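Local coordinates for protein probable histone-lysine N-methyltransferase, H3 lysine-9 specific SUVH9 (Arabidopsis thaliana, PDB 4NJ5) that takes part in gene silencing, apparently without methyltransferase activity, and may bind methylated DNA and recruit RNA polymerase V to chromatin in RNA-directed DNA methylation, at residues R175-L180 and Y191-L196; K334-E339 and F473-H478; S462-P467 and E499-Y504. All blocks are in the same frame, centred on the assembly; numbering follows the deposited sequence.

In the fold
Contact 1, a hairpin in the sheet of the SRA domain, closes along the chain before the other two open. Contact 2 adds the pre-SET strand 337-338 as an outermost strand beside 469-475 of a SET-domain sheet; contact 3 lies inside the SET domain. Contacts 1 and 2 are on opposite sides of the chain's centre, their own centres about 39 Å apart, and contact 1 is about 27 Å from contact 3, centre to centre. Contacts 2 and 3 are closer, about 10 Å between nearest atoms, and cross in sequence: strand 469-475 follows strand 462-463, and their segments alternate. Contact 2 lies nearest the zinc cluster, the side chain of E339 about 8 Å from a zinc ion.

Contact 1 (R175-L180 and Y191-L196); sequences RVIRGL and YVYDGL
R178 and D194 join by a salt bridge across two antiparallel strands of the SRA-domain sheet. R178 NE points almost straight at D194 OD2 (2.7 Å, N-H...O 175°), in the guanidinium plane and nearly along the carboxylate's C-O bond, although the two flat groups are turned 50° apart. A bend in the arginine chain swings the guanidinium across to the aspartate. OD2 of this buried aspartate is gripped by S229 OG as well, and the charge of R178 has a second acidic partner in D135, met by NH1.

Strand 191-196 bulges at D194 and G195, opposite V176: V176 N donates to G195 O at 3.0 Å, and V176 O accepts from D194 N. Glycine fits at G195 because a CB there would jam against the preceding carbonyl oxygen. With CG anti to the backbone N (chi1 174°), the Y193 ring folds back beneath G195 N, and its edge carbon CE1 meets R175 CB at 4.0 Å. On the same face I177 CG2 rests on Y191 CB (3.9 Å), crossing at nearly a right angle.

Helix 87-92 packs on I177 and Y191, helix 228-240 touches R178 and V192 on the other face, and strand 117-124 continues the sheet beyond 174-180.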
ATOM      1  N   ARG A 175       1.809   1.097  22.918  1.00 20.75           N
ATOM      2  CA  ARG A 175       2.009   0.991  21.477  1.00 25.26           C
ATOM      3  C   ARG A 175       3.051   2.002  21.003  1.00 21.71           C
ATOM      4  O   ARG A 175       3.032   3.165  21.407  1.00 20.57           O
ATOM      5  CB  ARG A 175       0.693   1.194  20.721  1.00 24.00           C
ATOM      6  CG  ARG A 175      -0.355   0.124  21.002  1.00 23.55           C
ATOM      7  CD  ARG A 175      -1.603   0.315  20.150  1.00 25.07           C
ATOM      8  NE  ARG A 175      -2.327   1.538  20.483  1.00 28.60           N
ATOM      9  CZ  ARG A 175      -3.249   1.629  21.439  1.00 31.95           C
ATOM     10  NH1 ARG A 175      -3.560   0.567  22.171  1.00 26.54           N
ATOM     11  NH2 ARG A 175      -3.858   2.784  21.668  1.00 35.52           N
ATOM     12  N   VAL A 176       3.971   1.543  20.164  1.00 18.74           N
ATOM     13  CA  VAL A 176       4.954   2.424  19.552  1.00 18.79           C
ATOM     14  C   VAL A 176       4.725   2.500  18.049  1.00 23.21           C
ATOM     15  O   VAL A 176       4.723   1.478  17.360  1.00 25.20           O
ATOM     16  CB  VAL A 176       6.391   1.938  19.810  1.00 18.40           C
ATOM     17  CG1 VAL A 176       7.372   2.665  18.897  1.00 17.80           C
ATOM     18  CG2 VAL A 176       6.759   2.133  21.271  1.00 19.51           C
ATOM     19  N   ILE A 177       4.515   3.711  17.546  1.00 18.65           N
ATOM     20  CA  ILE A 177       4.419   3.924  16.110  1.00 19.24           C
ATOM     21  C   ILE A 177       5.590   4.781  15.657  1.00 21.03           C
ATOM     22  O   ILE A 177       5.774   5.906  16.134  1.00 16.29           O
ATOM     23  CB  ILE A 177       3.105   4.610  15.693  1.00 22.61           C
ATOM     24  CG1 ILE A 177       1.903   3.695  15.940  1.00 22.38           C
ATOM     25  CG2 ILE A 177       3.165   4.996  14.215  1.00 22.96           C
ATOM     26  CD1 ILE A 177       1.366   3.730  17.360  1.00 25.83           C
ATOM     27  N   ARG A 178       6.391   4.247  14.742  1.00 17.16           N
ATOM     28  CA  ARG A 178       7.559   4.975  14.276  1.00 16.28           C
ATOM     29  C   ARG A 178       7.261   5.786  13.021  1.00 19.78           C
ATOM     30  O   ARG A 178       6.620   5.301  12.088  1.00 23.73           O
ATOM     31  CB  ARG A 178       8.757   4.040  14.075  1.00 18.36           C
ATOM     32  CG  ARG A 178       9.961   4.438  14.925  1.00 21.02           C
ATOM     33  CD  ARG A 178      11.140   3.500  14.759  1.00 24.13           C
ATOM     34  NE  ARG A 178      11.011   2.296  15.576  1.00 29.53           N
ATOM     35  CZ  ARG A 178      11.689   2.072  16.699  1.00 27.67           C
ATOM     36  NH1 ARG A 178      11.505   0.943  17.368  1.00 23.33           N
ATOM     37  NH2 ARG A 178      12.553   2.971  17.152  1.00 26.66           N
ATOM     38  N   GLY A 179       7.711   7.037  13.023  1.00 19.50           N
ATOM     39  CA  GLY A 179       7.581   7.910  11.872  1.00 20.84           C
ATOM     40  C   GLY A 179       8.907   8.033  11.149  1.00 20.28           C
ATOM     41  O   GLY A 179       9.932   8.343  11.759  1.00 19.43           O
ATOM     42  N   LEU A 180       8.891   7.782   9.844  1.00 22.83           N
ATOM     43  CA  LEU A 180      10.119   7.775   9.055  1.00 25.59           C
ATOM     44  C   LEU A 180       9.943   8.567   7.764  1.00 25.61           C
ATOM     45  O   LEU A 180       8.907   8.462   7.103  1.00 22.74           O
ATOM     46  CB  LEU A 180      10.525   6.334   8.707  1.00 27.12           C
ATOM     47  CG  LEU A 180      10.822   5.300   9.802  1.00 34.29           C
ATOM     48  CD1 LEU A 180       9.552   4.771  10.462  1.00 37.20           C
ATOM     49  CD2 LEU A 180      11.636   4.145   9.234  1.00 35.85           C
ATOM     50  N   TYR A 191       4.351   5.997   8.448  1.00 19.31           N
ATOM     51  CA  TYR A 191       4.203   5.581   9.842  1.00 17.46           C
ATOM     52  C   TYR A 191       4.036   4.073   9.917  1.00 19.27           C
ATOM     53  O   TYR A 191       3.164   3.503   9.260  1.00 23.56           O
ATOM     54  CB  TYR A 191       3.018   6.284  10.519  1.00 17.95           C
ATOM     55  CG  TYR A 191       3.187   7.778  10.578  1.00 17.56           C
ATOM     56  CD1 TYR A 191       4.166   8.350  11.376  1.00 16.59           C
ATOM     57  CD2 TYR A 191       2.387   8.617   9.817  1.00 20.53           C
ATOM     58  CE1 TYR A 191       4.341   9.716  11.420  1.00 18.56           C
ATOM     59  CE2 TYR A 191       2.551   9.984   9.855  1.00 22.90           C
ATOM     60  CZ  TYR A 191       3.533  10.530  10.655  1.00 23.91           C
ATOM     61  OH  TYR A 191       3.702  11.894  10.695  1.00 30.48           O
ATOM     62  N   VAL A 192       4.882   3.427  10.711  1.00 16.72           N
ATOM     63  CA  VAL A 192       4.829   1.980  10.834  1.00 17.54           C
ATOM     64  C   VAL A 192       4.636   1.555  12.288  1.00 17.65           C
ATOM     65  O   VAL A 192       5.260   2.096  13.198  1.00 17.34           O
ATOM     66  CB  VAL A 192       6.076   1.306  10.212  1.00 18.44           C
ATOM     67  CG1 VAL A 192       7.350   1.758  10.912  1.00 18.49           C
ATOM     68  CG2 VAL A 192       5.937  -0.211  10.249  1.00 19.56           C
ATOM     69  N   TYR A 193       3.742   0.599  12.501  1.00 20.73           N
ATOM     70  CA  TYR A 193       3.476   0.093  13.837  1.00 19.12           C
ATOM     71  C   TYR A 193       4.526  -0.947  14.218  1.00 19.77           C
ATOM     72  O   TYR A 193       4.707  -1.936  13.514  1.00 20.73           O
ATOM     73  CB  TYR A 193       2.066  -0.492  13.887  1.00 19.24           C
ATOM     74  CG  TYR A 193       1.718  -1.180  15.183  1.00 24.77           C
ATOM     75  CD1 TYR A 193       1.790  -0.505  16.394  1.00 24.95           C
ATOM     76  CD2 TYR A 193       1.290  -2.504  15.193  1.00 21.89           C
ATOM     77  CE1 TYR A 193       1.463  -1.132  17.582  1.00 26.42           C
ATOM     78  CE2 TYR A 193       0.961  -3.138  16.375  1.00 23.58           C
ATOM     79  CZ  TYR A 193       1.046  -2.448  17.565  1.00 22.26           C
ATOM     80  OH  TYR A 193       0.723  -3.077  18.741  1.00 23.54           O
ATOM     81  N   ASP A 194       5.229  -0.713  15.322  1.00 19.77           N
ATOM     82  CA  ASP A 194       6.295  -1.616  15.755  1.00 20.99           C
ATOM     83  C   ASP A 194       5.909  -2.481  16.953  1.00 22.08           C
ATOM     84  O   ASP A 194       6.746  -3.199  17.497  1.00 23.28           O
ATOM     85  CB  ASP A 194       7.580  -0.842  16.072  1.00 24.19           C
ATOM     86  CG  ASP A 194       8.398  -0.525  14.831  1.00 24.87           C
ATOM     87  OD1 ASP A 194       8.205  -1.198  13.793  1.00 21.13           O
ATOM     88  OD2 ASP A 194       9.245   0.393  14.901  1.00 21.64           O
ATOM     89  N   GLY A 195       4.651  -2.408  17.373  1.00 21.90           N
ATOM     90  CA  GLY A 195       4.176  -3.268  18.441  1.00 23.23           C
ATOM     91  C   GLY A 195       4.212  -2.668  19.836  1.00 23.74           C
ATOM     92  O   GLY A 195       4.082  -1.453  20.017  1.00 21.67           O
ATOM     93  N   LEU A 196       4.403  -3.536  20.826  1.00 24.55           N
ATOM     94  CA  LEU A 196       4.256  -3.163  22.228  1.00 24.76           C
ATOM     95  C   LEU A 196       5.584  -3.066  22.970  1.00 25.03           C
ATOM     96  O   LEU A 196       6.461  -3.914  22.823  1.00 34.02           O
ATOM     97  CB  LEU A 196       3.328  -4.152  22.936  1.00 28.32           C
ATOM     98  CG  LEU A 196       1.943  -4.286  22.300  1.00 29.27           C
ATOM     99  CD1 LEU A 196       1.116  -5.361  22.989  1.00 30.58           C
ATOM    100  CD2 LEU A 196       1.224  -2.943  22.327  1.00 25.07           C
TER

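Contact 2 (K334-E339 and F473-H478)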
ATOM      1  N   LYS A 334     -13.222  -1.603 -12.733  1.00 19.11           N
ATOM      2  CA  LYS A 334     -14.100  -1.547 -13.908  1.00 25.96           C
ATOM      3  C   LYS A 334     -13.783  -2.736 -14.824  1.00 22.45           C
ATOM      4  O   LYS A 334     -12.675  -3.248 -14.792  1.00 19.92           O
ATOM      5  CB  LYS A 334     -14.001  -0.193 -14.646  1.00 30.28           C
ATOM      6  CG  LYS A 334     -12.705   0.575 -14.436  1.00 34.59           C
ATOM      7  CD  LYS A 334     -12.984   2.073 -14.217  1.00 41.81           C
ATOM      8  CE  LYS A 334     -13.938   2.649 -15.267  1.00 50.68           C
ATOM      9  NZ  LYS A 334     -13.305   2.751 -16.613  1.00 54.69           N
ATOM     10  N   PRO A 335     -14.751  -3.192 -15.631  1.00 20.87           N
ATOM     11  CA  PRO A 335     -14.492  -4.376 -16.465  1.00 21.13           C
ATOM     12  C   PRO A 335     -13.459  -4.127 -17.563  1.00 20.51           C
ATOM     13  O   PRO A 335     -12.836  -5.068 -18.059  1.00 24.63           O
ATOM     14  CB  PRO A 335     -15.858  -4.669 -17.098  1.00 22.49           C
ATOM     15  CG  PRO A 335     -16.563  -3.353 -17.102  1.00 23.27           C
ATOM     16  CD  PRO A 335     -16.095  -2.636 -15.858  1.00 21.90           C
ATOM     17  N   LEU A 336     -13.285  -2.864 -17.931  1.00 20.18           N
ATOM     18  CA  LEU A 336     -12.374  -2.498 -19.004  1.00 20.91           C
ATOM     19  C   LEU A 336     -11.945  -1.042 -18.876  1.00 20.20           C
ATOM     20  O   LEU A 336     -12.779  -0.147 -18.742  1.00 22.66           O
ATOM     21  CB  LEU A 336     -13.035  -2.730 -20.366  1.00 20.78           C
ATOM     22  CG  LEU A 336     -12.187  -2.468 -21.610  1.00 20.70           C
ATOM     23  CD1 LEU A 336     -10.977  -3.394 -21.645  1.00 20.15           C
ATOM     24  CD2 LEU A 336     -13.032  -2.636 -22.857  1.00 21.86           C
ATOM     25  N   ILE A 337     -10.640  -0.811 -18.913  1.00 18.58           N
ATOM     26  CA  ILE A 337     -10.115   0.543 -18.861  1.00 18.25           C
ATOM     27  C   ILE A 337      -9.596   0.984 -20.229  1.00 21.22           C
ATOM     28  O   ILE A 337      -8.754   0.314 -20.833  1.00 23.28           O
ATOM     29  CB  ILE A 337      -8.987   0.674 -17.821  1.00 17.41           C
ATOM     30  CG1 ILE A 337      -9.489   0.261 -16.434  1.00 17.25           C
ATOM     31  CG2 ILE A 337      -8.449   2.097 -17.801  1.00 17.27           C
ATOM     32  CD1 ILE A 337      -8.432   0.322 -15.350  1.00 16.57           C
ATOM     33  N   HIS A 338     -10.117   2.107 -20.717  1.00 19.28           N
ATOM     34  CA  HIS A 338      -9.624   2.708 -21.951  1.00 19.51           C
ATOM     35  C   HIS A 338      -8.685   3.865 -21.628  1.00 19.19           C
ATOM     36  O   HIS A 338      -9.131   4.963 -21.281  1.00 19.42           O
ATOM     37  CB  HIS A 338     -10.784   3.215 -22.815  1.00 20.56           C
ATOM     38  CG  HIS A 338     -11.740   2.146 -23.246  1.00 25.76           C
ATOM     39  ND1 HIS A 338     -11.606   1.463 -24.434  1.00 26.24           N
ATOM     40  CD2 HIS A 338     -12.850   1.651 -22.648  1.00 24.91           C
ATOM     41  CE1 HIS A 338     -12.591   0.588 -24.551  1.00 27.32           C
ATOM     42  NE2 HIS A 338     -13.360   0.684 -23.483  1.00 27.48           N
ATOM     43  N   GLU A 339      -7.383   3.616 -21.728  1.00 18.78           N
ATOM     44  CA  GLU A 339      -6.398   4.675 -21.550  1.00 18.70           C
ATOM     45  C   GLU A 339      -6.255   5.460 -22.844  1.00 19.62           C
ATOM     46  O   GLU A 339      -6.619   4.975 -23.912  1.00 20.19           O
ATOM     47  CB  GLU A 339      -5.043   4.105 -21.116  1.00 18.10           C
ATOM     48  CG  GLU A 339      -4.993   3.700 -19.651  1.00 23.90           C
ATOM     49  CD  GLU A 339      -3.613   3.258 -19.197  1.00 21.48           C
ATOM     50  OE1 GLU A 339      -2.632   3.455 -19.951  1.00 17.22           O
ATOM     51  OE2 GLU A 339      -3.514   2.716 -18.076  1.00 19.51           O
ATOM     52  N   PHE A 473      -8.474  -5.096 -16.832  1.00 20.54           N
ATOM     53  CA  PHE A 473      -8.225  -5.187 -18.266  1.00 22.62           C
ATOM     54  C   PHE A 473      -8.126  -3.791 -18.886  1.00 23.96           C
ATOM     55  O   PHE A 473      -9.051  -2.983 -18.775  1.00 20.24           O
ATOM     56  CB  PHE A 473      -9.298  -6.035 -18.961  1.00 24.73           C
ATOM     57  CG  PHE A 473      -9.294  -7.482 -18.539  1.00 28.39           C
ATOM     58  CD1 PHE A 473      -8.185  -8.282 -18.769  1.00 30.58           C
ATOM     59  CD2 PHE A 473     -10.399  -8.042 -17.916  1.00 31.89           C
ATOM     60  CE1 PHE A 473      -8.174  -9.615 -18.379  1.00 33.81           C
ATOM     61  CE2 PHE A 473     -10.396  -9.376 -17.526  1.00 35.13           C
ATOM     62  CZ  PHE A 473      -9.282 -10.162 -17.758  1.00 33.65           C
ATOM     63  N   VAL A 474      -7.004  -3.538 -19.541  1.00 21.65           N
ATOM     64  CA  VAL A 474      -6.674  -2.265 -20.083  1.00 20.11           C
ATOM     65  C   VAL A 474      -6.330  -2.241 -21.560  1.00 27.46           C
ATOM     66  O   VAL A 474      -5.666  -3.075 -22.074  1.00 29.11           O
ATOM     67  CB  VAL A 474      -5.566  -1.600 -19.287  1.00 17.97           C
ATOM     68  CG1 VAL A 474      -5.125  -0.325 -19.925  1.00 16.97           C
ATOM     69  CG2 VAL A 474      -6.007  -1.368 -17.881  1.00 16.62           C
ATOM     70  N   LEU A 475      -6.806  -1.211 -22.221  1.00 29.32           N
ATOM     71  CA  LEU A 475      -6.440  -0.939 -23.569  1.00 28.86           C
ATOM     72  C   LEU A 475      -5.686   0.349 -23.655  1.00 31.69           C
ATOM     73  O   LEU A 475      -6.075   1.340 -23.090  1.00 33.90           O
ATOM     74  CB  LEU A 475      -7.666  -0.870 -24.429  1.00 19.94           C
ATOM     75  CG  LEU A 475      -8.363  -2.162 -24.686  1.00 22.12           C
ATOM     76  CD1 LEU A 475      -9.703  -1.867 -25.279  1.00 21.67           C
ATOM     77  CD2 LEU A 475      -7.543  -3.050 -25.591  1.00 22.44           C
ATOM     78  N   HIS A 476      -4.565   0.329 -24.336  1.00 36.51           N
ATOM     79  CA  HIS A 476      -3.905   1.555 -24.677  1.00 37.06           C
ATOM     80  C   HIS A 476      -3.322   1.590 -26.038  1.00 37.75           C
ATOM     81  O   HIS A 476      -3.585   2.486 -26.801  1.00 41.42           O
ATOM     82  CB  HIS A 476      -2.918   2.002 -23.632  1.00 24.98           C
ATOM     83  CG  HIS A 476      -1.813   1.060 -23.418  1.00 24.69           C
ATOM     84  ND1 HIS A 476      -0.708   1.098 -24.116  1.00 29.11           N
ATOM     85  CD2 HIS A 476      -1.681   0.040 -22.548  1.00 20.42           C
ATOM     86  CE1 HIS A 476       0.086   0.143 -23.703  1.00 27.03           C
ATOM     87  NE2 HIS A 476      -0.503  -0.476 -22.730  1.00 23.70           N
ATOM     88  N   ASP A 477      -2.431   0.678 -26.310  1.00 27.03           N
ATOM     89  CA  ASP A 477      -1.798   0.583 -27.595  1.00 27.16           C
ATOM     90  C   ASP A 477      -2.623   0.085 -28.795  1.00 24.16           C
ATOM     91  O   ASP A 477      -2.310   0.391 -29.882  1.00 27.58           O
ATOM     92  CB  ASP A 477      -0.457  -0.102 -27.476  1.00 31.80           C
ATOM     93  CG  ASP A 477      -0.579  -1.487 -27.040  1.00 32.33           C
ATOM     94  OD1 ASP A 477      -1.496  -1.795 -26.300  1.00 30.26           O
ATOM     95  OD2 ASP A 477       0.265  -2.248 -27.437  1.00 31.13           O
ATOM     96  N   HIS A 478      -3.643  -0.698 -28.551  1.00 22.09           N
ATOM     97  CA  HIS A 478      -4.502  -1.204 -29.564  1.00 25.68           C
ATOM     98  C   HIS A 478      -5.911  -1.075 -29.130  1.00 28.03           C
ATOM     99  O   HIS A 478      -6.145  -0.786 -27.989  1.00 29.17           O
ATOM    100  CB  HIS A 478      -4.150  -2.626 -29.901  1.00 26.36           C
ATOM    101  CG  HIS A 478      -4.682  -3.648 -28.963  1.00 26.89           C
ATOM    102  ND1 HIS A 478      -5.952  -3.916 -28.849  1.00 30.37           N
ATOM    103  CD2 HIS A 478      -4.046  -4.511 -28.148  1.00 28.62           C
ATOM    104  CE1 HIS A 478      -6.125  -4.870 -27.987  1.00 35.67           C
ATOM    105  NE2 HIS A 478      -4.962  -5.244 -27.560  1.00 33.78           N
TER
HETATM  106  O   HOH W   1     -11.075  -5.178 -15.513  1.00 24.91           O
HETATM  107  O   HOH W   2      -5.891   4.141 -26.350  1.00 40.85           O
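I337 and V474 form the tight centre of a short parallel ladder that adds the pre-SET strand 337-338 to the edge of the SET strand 469-475. Two backbone bonds are short and straight, I337 N to F473 O at 2.7 Å and L475 N to I337 O at 2.8 Å; a longer, more bent one from E339 N to L475 O closes the series. V474 CG2 lies beside the backbone N, where it presses on I337 CB at 3.6 Å; two beta-branched residues give a compact fit here. On the same face the extended chain of E339 (chi2 -175°) runs past V474 CG1, 3.9 Å from OE2, while its CB lies alongside H476 CB. Its buried carboxylate is held from outside, OE2 by T355 OG1 and OE1 by Q356 NE2.

The opposite face is looser. L336 CD1 reaches L475 CD1 only at 4.1 Å, and the imidazole of partly exposed H338 runs alongside the same leucine methyl. H338 ND1, 3.9 Å from L475 CD1, is buried by the contact without any polar partner in the model. Toward K334 the ladder gives way to water: one molecule donates to K334 O (2.6 Å) and accepts from F473 N.

An alanine in place of the glutamate would probably leave T355 and Q356 without this acceptor and open a gap beside V474 CG1. The chemistry thus divides the work: backbone bonds set the strand register, aliphatic groups fill the centre, and the glutamate, just before the zinc ligand C340, carries polar links to T355 and Q356, consistent with a firm seam between zinc cluster and SET sheet.

Contact 3 (S462-P467 and E499-Y504)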
ATOM      1  N   SER A 462       2.591 -15.531  -6.757  1.00 21.46           N
ATOM      2  CA  SER A 462       1.964 -16.750  -6.257  1.00 24.38           C
ATOM      3  C   SER A 462       0.450 -16.619  -6.158  1.00 25.91           C
ATOM      4  O   SER A 462      -0.095 -15.517  -6.241  1.00 29.12           O
ATOM      5  CB  SER A 462       2.553 -17.139  -4.901  1.00 24.68           C
ATOM      6  OG  SER A 462       2.331 -16.122  -3.942  1.00 28.88           O
ATOM      7  N   HIS A 463      -0.220 -17.753  -5.977  1.00 23.90           N
ATOM      8  CA  HIS A 463      -1.676 -17.786  -5.875  1.00 26.10           C
ATOM      9  C   HIS A 463      -2.171 -17.712  -4.431  1.00 29.20           C
ATOM     10  O   HIS A 463      -1.549 -18.269  -3.525  1.00 31.52           O
ATOM     11  CB  HIS A 463      -2.234 -19.053  -6.520  1.00 24.23           C
ATOM     12  CG  HIS A 463      -3.650 -19.337  -6.129  1.00 25.11           C
ATOM     13  ND1 HIS A 463      -4.703 -18.543  -6.531  1.00 24.64           N
ATOM     14  CD2 HIS A 463      -4.182 -20.298  -5.337  1.00 26.59           C
ATOM     15  CE1 HIS A 463      -5.826 -19.018  -6.023  1.00 26.83           C
ATOM     16  NE2 HIS A 463      -5.537 -20.081  -5.295  1.00 29.16           N
ATOM     17  N   SER A 464      -3.301 -17.037  -4.231  1.00 25.74           N
ATOM     18  CA  SER A 464      -3.911 -16.931  -2.908  1.00 25.65           C
ATOM     19  C   SER A 464      -5.394 -16.582  -2.974  1.00 26.52           C
ATOM     20  O   SER A 464      -5.817 -15.776  -3.803  1.00 28.78           O
ATOM     21  CB  SER A 464      -3.187 -15.880  -2.066  1.00 25.45           C
ATOM     22  OG  SER A 464      -3.801 -15.740  -0.798  1.00 26.07           O
ATOM     23  N   THR A 465      -6.178 -17.183  -2.085  1.00 28.01           N
ATOM     24  CA  THR A 465      -7.592 -16.844  -1.976  1.00 31.19           C
ATOM     25  C   THR A 465      -7.772 -15.492  -1.282  1.00 30.71           C
ATOM     26  O   THR A 465      -8.835 -14.879  -1.367  1.00 32.64           O
ATOM     27  CB  THR A 465      -8.400 -17.946  -1.252  1.00 30.18           C
ATOM     28  OG1 THR A 465      -7.823 -18.207   0.033  1.00 35.08           O
ATOM     29  CG2 THR A 465      -8.388 -19.225  -2.065  1.00 32.47           C
ATOM     30  N   ASP A 466      -6.725 -15.025  -0.606  1.00 26.65           N
ATOM     31  CA  ASP A 466      -6.733 -13.683  -0.028  1.00 27.95           C
ATOM     32  C   ASP A 466      -5.652 -12.793  -0.642  1.00 26.39           C
ATOM     33  O   ASP A 466      -4.652 -12.475   0.006  1.00 25.79           O
ATOM     34  CB  ASP A 466      -6.592 -13.746   1.496  1.00 32.54           C
ATOM     35  CG  ASP A 466      -7.828 -14.320   2.167  1.00 37.93           C
ATOM     36  OD1 ASP A 466      -8.889 -13.661   2.123  1.00 39.09           O
ATOM     37  OD2 ASP A 466      -7.743 -15.430   2.733  1.00 42.22           O
ATOM     38  N   PRO A 467      -5.864 -12.370  -1.897  1.00 30.80           N
ATOM     39  CA  PRO A 467      -4.843 -11.632  -2.646  1.00 29.43           C
ATOM     40  C   PRO A 467      -4.745 -10.162  -2.246  1.00 25.02           C
ATOM     41  O   PRO A 467      -5.738  -9.561  -1.837  1.00 25.57           O
ATOM     42  CB  PRO A 467      -5.339 -11.745  -4.089  1.00 26.67           C
ATOM     43  CG  PRO A 467      -6.821 -11.784  -3.954  1.00 25.21           C
ATOM     44  CD  PRO A 467      -7.113 -12.517  -2.668  1.00 26.26           C
ATOM     45  N   GLU A 499       4.914 -10.338   0.410  1.00 24.83           N
ATOM     46  CA  GLU A 499       4.693 -11.041  -0.829  1.00 21.45           C
ATOM     47  C   GLU A 499       3.409 -10.584  -1.542  1.00 21.30           C
ATOM     48  O   GLU A 499       2.397 -10.372  -0.946  1.00 19.71           O
ATOM     49  CB  GLU A 499       4.732 -12.562  -0.619  1.00 21.30           C
ATOM     50  CG  GLU A 499       4.466 -13.358  -1.870  1.00 27.36           C
ATOM     51  CD  GLU A 499       4.627 -14.856  -1.755  1.00 30.78           C
ATOM     52  OE1 GLU A 499       4.501 -15.525  -2.734  1.00 28.02           O
ATOM     53  OE2 GLU A 499       4.874 -15.402  -0.708  1.00 36.22           O
ATOM     54  N   LEU A 500       3.497 -10.483  -2.851  1.00 25.87           N
ATOM     55  CA  LEU A 500       2.324 -10.136  -3.635  1.00 25.60           C
ATOM     56  C   LEU A 500       1.594 -11.413  -4.007  1.00 28.23           C
ATOM     57  O   LEU A 500       2.224 -12.429  -4.295  1.00 34.86           O
ATOM     58  CB  LEU A 500       2.733  -9.397  -4.903  1.00 21.85           C
ATOM     59  CG  LEU A 500       3.501  -8.091  -4.718  1.00 21.59           C
ATOM     60  CD1 LEU A 500       3.818  -7.489  -6.077  1.00 19.14           C
ATOM     61  CD2 LEU A 500       2.701  -7.115  -3.859  1.00 17.13           C
ATOM     62  N   SER A 501       0.268 -11.362  -4.008  1.00 20.73           N
ATOM     63  CA  SER A 501      -0.513 -12.541  -4.347  1.00 21.12           C
ATOM     64  C   SER A 501      -1.709 -12.213  -5.233  1.00 20.08           C
ATOM     65  O   SER A 501      -2.251 -11.110  -5.185  1.00 18.70           O
ATOM     66  CB  SER A 501      -0.969 -13.266  -3.076  1.00 27.42           C
ATOM     67  OG  SER A 501      -1.757 -12.422  -2.260  1.00 28.65           O
ATOM     68  N   LEU A 502      -2.105 -13.192  -6.042  1.00 19.66           N
ATOM     69  CA  LEU A 502      -3.254 -13.078  -6.929  1.00 25.42           C
ATOM     70  C   LEU A 502      -4.182 -14.273  -6.741  1.00 28.52           C
ATOM     71  O   LEU A 502      -3.729 -15.376  -6.438  1.00 29.96           O
ATOM     72  CB  LEU A 502      -2.791 -13.053  -8.386  1.00 23.01           C
ATOM     73  CG  LEU A 502      -2.189 -11.773  -8.953  1.00 21.65           C
ATOM     74  CD1 LEU A 502      -1.343 -12.102 -10.173  1.00 23.31           C
ATOM     75  CD2 LEU A 502      -3.293 -10.792  -9.315  1.00 17.78           C
ATOM     76  N   ASP A 503      -5.479 -14.054  -6.927  1.00 25.18           N
ATOM     77  CA  ASP A 503      -6.436 -15.152  -6.948  1.00 24.80           C
ATOM     78  C   ASP A 503      -6.599 -15.627  -8.386  1.00 25.64           C
ATOM     79  O   ASP A 503      -7.330 -15.021  -9.172  1.00 23.39           O
ATOM     80  CB  ASP A 503      -7.788 -14.713  -6.383  1.00 22.91           C
ATOM     81  CG  ASP A 503      -8.719 -15.888  -6.113  1.00 25.87           C
ATOM     82  OD1 ASP A 503      -8.414 -17.014  -6.559  1.00 25.75           O
ATOM     83  OD2 ASP A 503      -9.763 -15.684  -5.458  1.00 29.20           O
ATOM     84  N   TYR A 504      -5.915 -16.715  -8.727  1.00 32.13           N
ATOM     85  CA  TYR A 504      -5.939 -17.245 -10.085  1.00 33.42           C
ATOM     86  C   TYR A 504      -7.287 -17.869 -10.434  1.00 35.14           C
ATOM     87  O   TYR A 504      -7.588 -18.097 -11.606  1.00 36.49           O
ATOM     88  CB  TYR A 504      -4.806 -18.257 -10.289  1.00 26.40           C
ATOM     89  CG  TYR A 504      -3.441 -17.629 -10.499  1.00 22.41           C
ATOM     90  CD1 TYR A 504      -2.651 -17.254  -9.420  1.00 22.02           C
ATOM     91  CD2 TYR A 504      -2.941 -17.421 -11.777  1.00 21.95           C
ATOM     92  CE1 TYR A 504      -1.402 -16.685  -9.609  1.00 21.21           C
ATOM     93  CE2 TYR A 504      -1.696 -16.851 -11.977  1.00 23.77           C
ATOM     94  CZ  TYR A 504      -0.930 -16.485 -10.889  1.00 25.75           C
ATOM     95  OH  TYR A 504       0.310 -15.915 -11.085  1.00 20.19           O
TER
HETATM   96  O   HOH W   3       4.335 -14.072  -5.275  1.00 22.09           O
HETATM   97  O   HOH W   4     -10.629 -13.697  -3.780  1.00 19.52           O
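An imidazole nitrogen takes the place of a backbone acceptor here: Y504 N donates to H463 ND1 (3.1 Å, N-H...N 163°), arriving 16° out of the ring plane. The two segments are the His-Ser-x-x-Pro and Glu-Leu-x-x-Asp-Tyr stretches that form the pseudoknot of the SET fold, in which the C-terminal segment passes through the loop made by an earlier part of the chain. H463 can receive the amide because its CG stands anti to the backbone N (chi1 164°), which carries the ring along D503 and Y504. The tyrosine passes the histidine in the opposite sense, CD1 packing on H463 CB at 3.4 Å, while its hydroxyl bonds to I461 O.

The backbones pair weakly and in parallel. L502 N reaches S462 O at 3.1 Å, and S464 N binds L502 O at 2.8 Å from well above the carbonyl plane, so this short bond misses the lone pairs. At one end S462 OG donates to E499 OE1 (2.6 Å), also from above the carboxylate plane, and a water links the same oxygen to S462 N and L500 O. A small hydroxyl residue suits this tight junction.

Farther along, S464 OG accepts from D466 N, an ST turn that brings the chain round to P467, while D466 itself pairs with R10 and R420. The proline then lies against the second segment, its CB 3.3 Å from S501 O and its CA 3.2 Å from S501 OG.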